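Local coordinates for protein beta-galactosidase (Trichoderma reesei, PDB 3OG2) that probably hydrolyses terminal non-reducing beta-D-galactose residues from beta-D-galactosides, as a glycoprotein of glycoside hydrolase family 35, at residues V482-G487 against Y548-N553. Sequence-based numbering, arbitrary orientation.
Sequences VLVLYG and YMVDRN. With MAN (alpha-D-mannopyranose), chain B.
Val482 and Tyr548 mark one end of a parallel strand pair: the phenol ring swings back along the neighbouring strand, and its CE1 lies 3.7 Å from Val482 CG1. Tyr548 CG stands beside its backbone N (chi1 -64°), which brings the ring edge in plane against Leu483 O and lays the ring obliquely against Val482, while Tyr548 CB lies beside Val484 CG2. On the same face Val550 CG2 is the next bump, wedged between Val484 CG1 and Tyr486 CB, the latter 3.8 Å away. The register Val484-Tyr548 to Gly487-Asp551 rests on alternating backbone bonds; Tyr548 N to Leu483 O and Leu485 N to Tyr548 O, each 2.9 Å, are almost straight. Val550 N to Leu485 O and Gly487 N to Val550 O continue the ladder. Beyond it the chain turns into helix 552-555, with Asp551 as N-cap, its OD1 hydrogen-bonded to Ser554 OG, and Arg552 N weakly bonded to Gly487 O. Asn553 ND2 gives mannose O2 a 2.9 Å bond with an N-H...O angle of 170°; an alanine here would probably leave O2 without its amide donor. Parallel pairing joins the second strand, 481-487, to the middle strand, 545-551, of a five-strand mixed sheet in domain 2. Along it, apolar bumps within the sheet give way to polar side chains at the helix start, where Arg552 pairs with Asp449 and Asn553 meets the protein's own glycan.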
ATOM      1  N   VAL A 482     -26.226  22.228   7.589  1.00  9.09           N
ATOM      2  CA  VAL A 482     -26.603  21.015   6.881  1.00  9.29           C
ATOM      3  C   VAL A 482     -26.110  19.822   7.648  1.00  7.69           C
ATOM      4  O   VAL A 482     -24.951  19.832   8.124  1.00 10.02           O
ATOM      5  CB  VAL A 482     -25.970  21.051   5.480  1.00  9.51           C
ATOM      6  CG1 VAL A 482     -26.045  19.675   4.846  1.00 11.64           C
ATOM      7  CG2 VAL A 482     -26.685  22.083   4.640  1.00 11.59           C
ATOM      8  N   LEU A 483     -26.933  18.794   7.785  1.00  8.96           N
ATOM      9  CA  LEU A 483     -26.583  17.531   8.422  1.00  8.12           C
ATOM     10  C   LEU A 483     -26.955  16.409   7.436  1.00  7.57           C
ATOM     11  O   LEU A 483     -28.065  16.456   6.893  1.00  9.59           O
ATOM     12  CB  LEU A 483     -27.395  17.379   9.712  1.00  9.34           C
ATOM     13  CG  LEU A 483     -27.314  16.029  10.408  1.00  9.68           C
ATOM     14  CD1 LEU A 483     -25.895  15.720  10.901  1.00 10.31           C
ATOM     15  CD2 LEU A 483     -28.293  16.003  11.596  1.00 11.07           C
ATOM     16  N   VAL A 484     -26.063  15.482   7.174  1.00  7.64           N
ATOM     17  CA  VAL A 484     -26.323  14.347   6.282  1.00  7.80           C
ATOM     18  C   VAL A 484     -26.257  13.091   7.129  1.00  7.52           C
ATOM     19  O   VAL A 484     -25.198  12.812   7.743  1.00  9.16           O
ATOM     20  CB  VAL A 484     -25.300  14.269   5.138  1.00  8.00           C
ATOM     21  CG1 VAL A 484     -25.652  13.086   4.217  1.00  9.80           C
ATOM     22  CG2 VAL A 484     -25.262  15.603   4.383  1.00  9.52           C
ATOM     23  N   LEU A 485     -27.370  12.368   7.161  1.00  8.32           N
ATOM     24  CA  LEU A 485     -27.518  11.140   7.943  1.00  8.49           C
ATOM     25  C   LEU A 485     -27.781   9.965   6.987  1.00  8.42           C
ATOM     26  O   LEU A 485     -28.412  10.187   5.915  1.00 10.05           O
ATOM     27  CB  LEU A 485     -28.761  11.222   8.859  1.00  9.40           C
ATOM     28  CG  LEU A 485     -28.728  12.337   9.905  1.00  9.41           C
ATOM     29  CD1 LEU A 485     -30.017  12.325  10.717  1.00 11.72           C
ATOM     30  CD2 LEU A 485     -27.521  12.140  10.822  1.00 12.27           C
ATOM     31  N   TYR A 486     -27.333   8.778   7.354  1.00  8.90           N
ATOM     32  CA  TYR A 486     -27.620   7.654   6.474  1.00  9.76           C
ATOM     33  C   TYR A 486     -27.899   6.380   7.254  1.00  9.05           C
ATOM     34  O   TYR A 486     -27.476   6.169   8.394  1.00 10.56           O
ATOM     35  CB  TYR A 486     -26.485   7.394   5.435  1.00  9.93           C
ATOM     36  CG  TYR A 486     -25.194   6.906   6.108  1.00 10.10           C
ATOM     37  CD1 TYR A 486     -24.298   7.834   6.635  1.00 11.24           C
ATOM     38  CD2 TYR A 486     -24.881   5.560   6.237  1.00 10.25           C
ATOM     39  CE1 TYR A 486     -23.123   7.404   7.253  1.00 11.29           C
ATOM     40  CE2 TYR A 486     -23.733   5.119   6.857  1.00 10.50           C
ATOM     41  CZ  TYR A 486     -22.843   6.067   7.369  1.00 11.78           C
ATOM     42  OH  TYR A 486     -21.677   5.626   7.999  1.00 11.99           O
ATOM     43  N   GLY A 487     -28.655   5.485   6.574  1.00 10.34           N
ATOM     44  CA  GLY A 487     -28.858   4.109   7.054  1.00 10.04           C
ATOM     45  C   GLY A 487     -28.734   3.148   5.889  1.00  9.24           C
ATOM     46  O   GLY A 487     -28.898   3.533   4.731  1.00 10.42           O
ATOM     47  N   TYR A 548     -30.497  16.042   5.439  1.00  9.09           N
ATOM     48  CA  TYR A 548     -30.591  15.164   4.270  1.00  8.73           C
ATOM     49  C   TYR A 548     -30.469  13.755   4.769  1.00  8.85           C
ATOM     50  O   TYR A 548     -29.456  13.415   5.422  1.00 10.66           O
ATOM     51  CB  TYR A 548     -29.467  15.486   3.295  1.00  9.44           C
ATOM     52  CG  TYR A 548     -29.513  16.872   2.706  1.00 10.10           C
ATOM     53  CD1 TYR A 548     -29.140  17.987   3.464  1.00 12.53           C
ATOM     54  CD2 TYR A 548     -29.908  17.122   1.401  1.00 12.82           C
ATOM     55  CE1 TYR A 548     -29.170  19.264   2.950  1.00 12.83           C
ATOM     56  CE2 TYR A 548     -29.945  18.416   0.873  1.00 12.41           C
ATOM     57  CZ  TYR A 548     -29.585  19.493   1.652  1.00 12.43           C
ATOM     58  OH  TYR A 548     -29.588  20.778   1.134  1.00 14.04           O
ATOM     59  N   MET A 549     -31.476  12.916   4.510  1.00  9.51           N
ATOM     60  CA  MET A 549     -31.559  11.550   5.025  1.00  8.68           C
ATOM     61  C   MET A 549     -31.433  10.597   3.849  1.00  9.14           C
ATOM     62  O   MET A 549     -32.373  10.573   3.028  1.00 10.51           O
ATOM     63  CB  MET A 549     -32.882  11.377   5.740  1.00  9.65           C
ATOM     64  CG  MET A 549     -32.931  12.126   7.092  1.00 12.45           C
ATOM     65  SD  MET A 549     -34.652  12.379   7.617  1.00 13.12           S
ATOM     66  CE  MET A 549     -34.947  13.942   6.813  1.00 12.77           C
ATOM     67  N   VAL A 550     -30.360   9.840   3.752  1.00  9.07           N
ATOM     68  CA  VAL A 550     -30.112   9.017   2.588  1.00  8.89           C
ATOM     69  C   VAL A 550     -29.818   7.567   2.982  1.00  8.71           C
ATOM     70  O   VAL A 550     -29.568   7.269   4.154  1.00 10.14           O
ATOM     71  CB  VAL A 550     -28.922   9.571   1.764  1.00  9.57           C
ATOM     72  CG1 VAL A 550     -29.267  10.966   1.240  1.00 12.45           C
ATOM     73  CG2 VAL A 550     -27.626   9.593   2.570  1.00 11.01           C
ATOM     74  N   ASP A 551     -29.831   6.672   1.974  1.00  9.35           N
ATOM     75  CA  ASP A 551     -29.343   5.329   2.296  1.00  9.65           C
ATOM     76  C   ASP A 551     -27.840   5.303   2.102  1.00  8.91           C
ATOM     77  O   ASP A 551     -27.165   6.182   1.527  1.00 10.40           O
ATOM     78  CB  ASP A 551     -30.073   4.277   1.491  1.00 10.88           C
ATOM     79  CG  ASP A 551     -29.756   4.282   0.016  1.00 14.27           C
ATOM     80  OD1 ASP A 551     -29.238   5.295  -0.514  1.00 18.66           O
ATOM     81  OD2 ASP A 551     -30.110   3.258  -0.613  1.00 23.64           O
ATOM     82  N   ARG A 552     -27.233   4.214   2.604  1.00  9.55           N
ATOM     83  CA  ARG A 552     -25.773   4.073   2.556  1.00  9.22           C
ATOM     84  C   ARG A 552     -25.241   4.155   1.152  1.00  8.64           C
ATOM     85  O   ARG A 552     -24.231   4.799   0.892  1.00  9.50           O
ATOM     86  CB  ARG A 552     -25.398   2.685   3.125  1.00 11.28           C
ATOM     87  CG  ARG A 552     -23.897   2.510   3.131  1.00 12.23           C
ATOM     88  CD  ARG A 552     -23.535   1.032   3.406  1.00 17.55           C
ATOM     89  NE  ARG A 552     -23.842   0.631   4.780  1.00 17.20           N
ATOM     90  CZ  ARG A 552     -24.756  -0.178   5.264  1.00 17.90           C
ATOM     91  NH1 ARG A 552     -25.652  -0.858   4.504  1.00 29.90           N
ATOM     92  NH2 ARG A 552     -24.774  -0.330   6.577  1.00 18.71           N
ATOM     93  N   ASN A 553     -25.901   3.469   0.206  1.00  9.94           N
ATOM     94  CA  ASN A 553     -25.362   3.455  -1.147  1.00  9.70           C
ATOM     95  C   ASN A 553     -25.454   4.838  -1.783  1.00  9.75           C
ATOM     96  O   ASN A 553     -24.588   5.121  -2.612  1.00 11.82           O
ATOM     97  CB  ASN A 553     -26.083   2.400  -1.992  1.00 11.08           C
ATOM     98  CG  ASN A 553     -25.678   1.026  -1.521  1.00 10.60           C
ATOM     99  OD1 ASN A 553     -26.200   0.494  -0.540  1.00 15.27           O
ATOM    100  ND2 ASN A 553     -24.751   0.396  -2.238  1.00 11.26           N
TER
HETATM  101  C1  MAN B   4     -23.720  -3.326  -3.384  1.00 10.14           C
HETATM  102  C2  MAN B   4     -23.833  -3.448  -1.871  1.00  9.51           C
HETATM  103  C3  MAN B   4     -25.223  -4.050  -1.551  1.00 10.54           C
HETATM  104  C4  MAN B   4     -26.325  -3.141  -2.152  1.00 11.80           C
HETATM  105  C5  MAN B   4     -26.107  -3.062  -3.682  1.00 12.71           C
HETATM  106  C6  MAN B   4     -27.106  -2.072  -4.292  1.00 14.31           C
HETATM  107  O2  MAN B   4     -23.712  -2.152  -1.306  1.00 10.19           O
HETATM  108  O3  MAN B   4     -25.357  -4.017  -0.100  1.00 10.96           O
HETATM  109  O4  MAN B   4     -27.578  -3.740  -1.899  1.00 14.40           O
HETATM  110  O5  MAN B   4     -24.793  -2.545  -3.910  1.00 11.13           O
HETATM  111  O6  MAN B   4     -27.004  -2.122  -5.724  1.00 22.44           O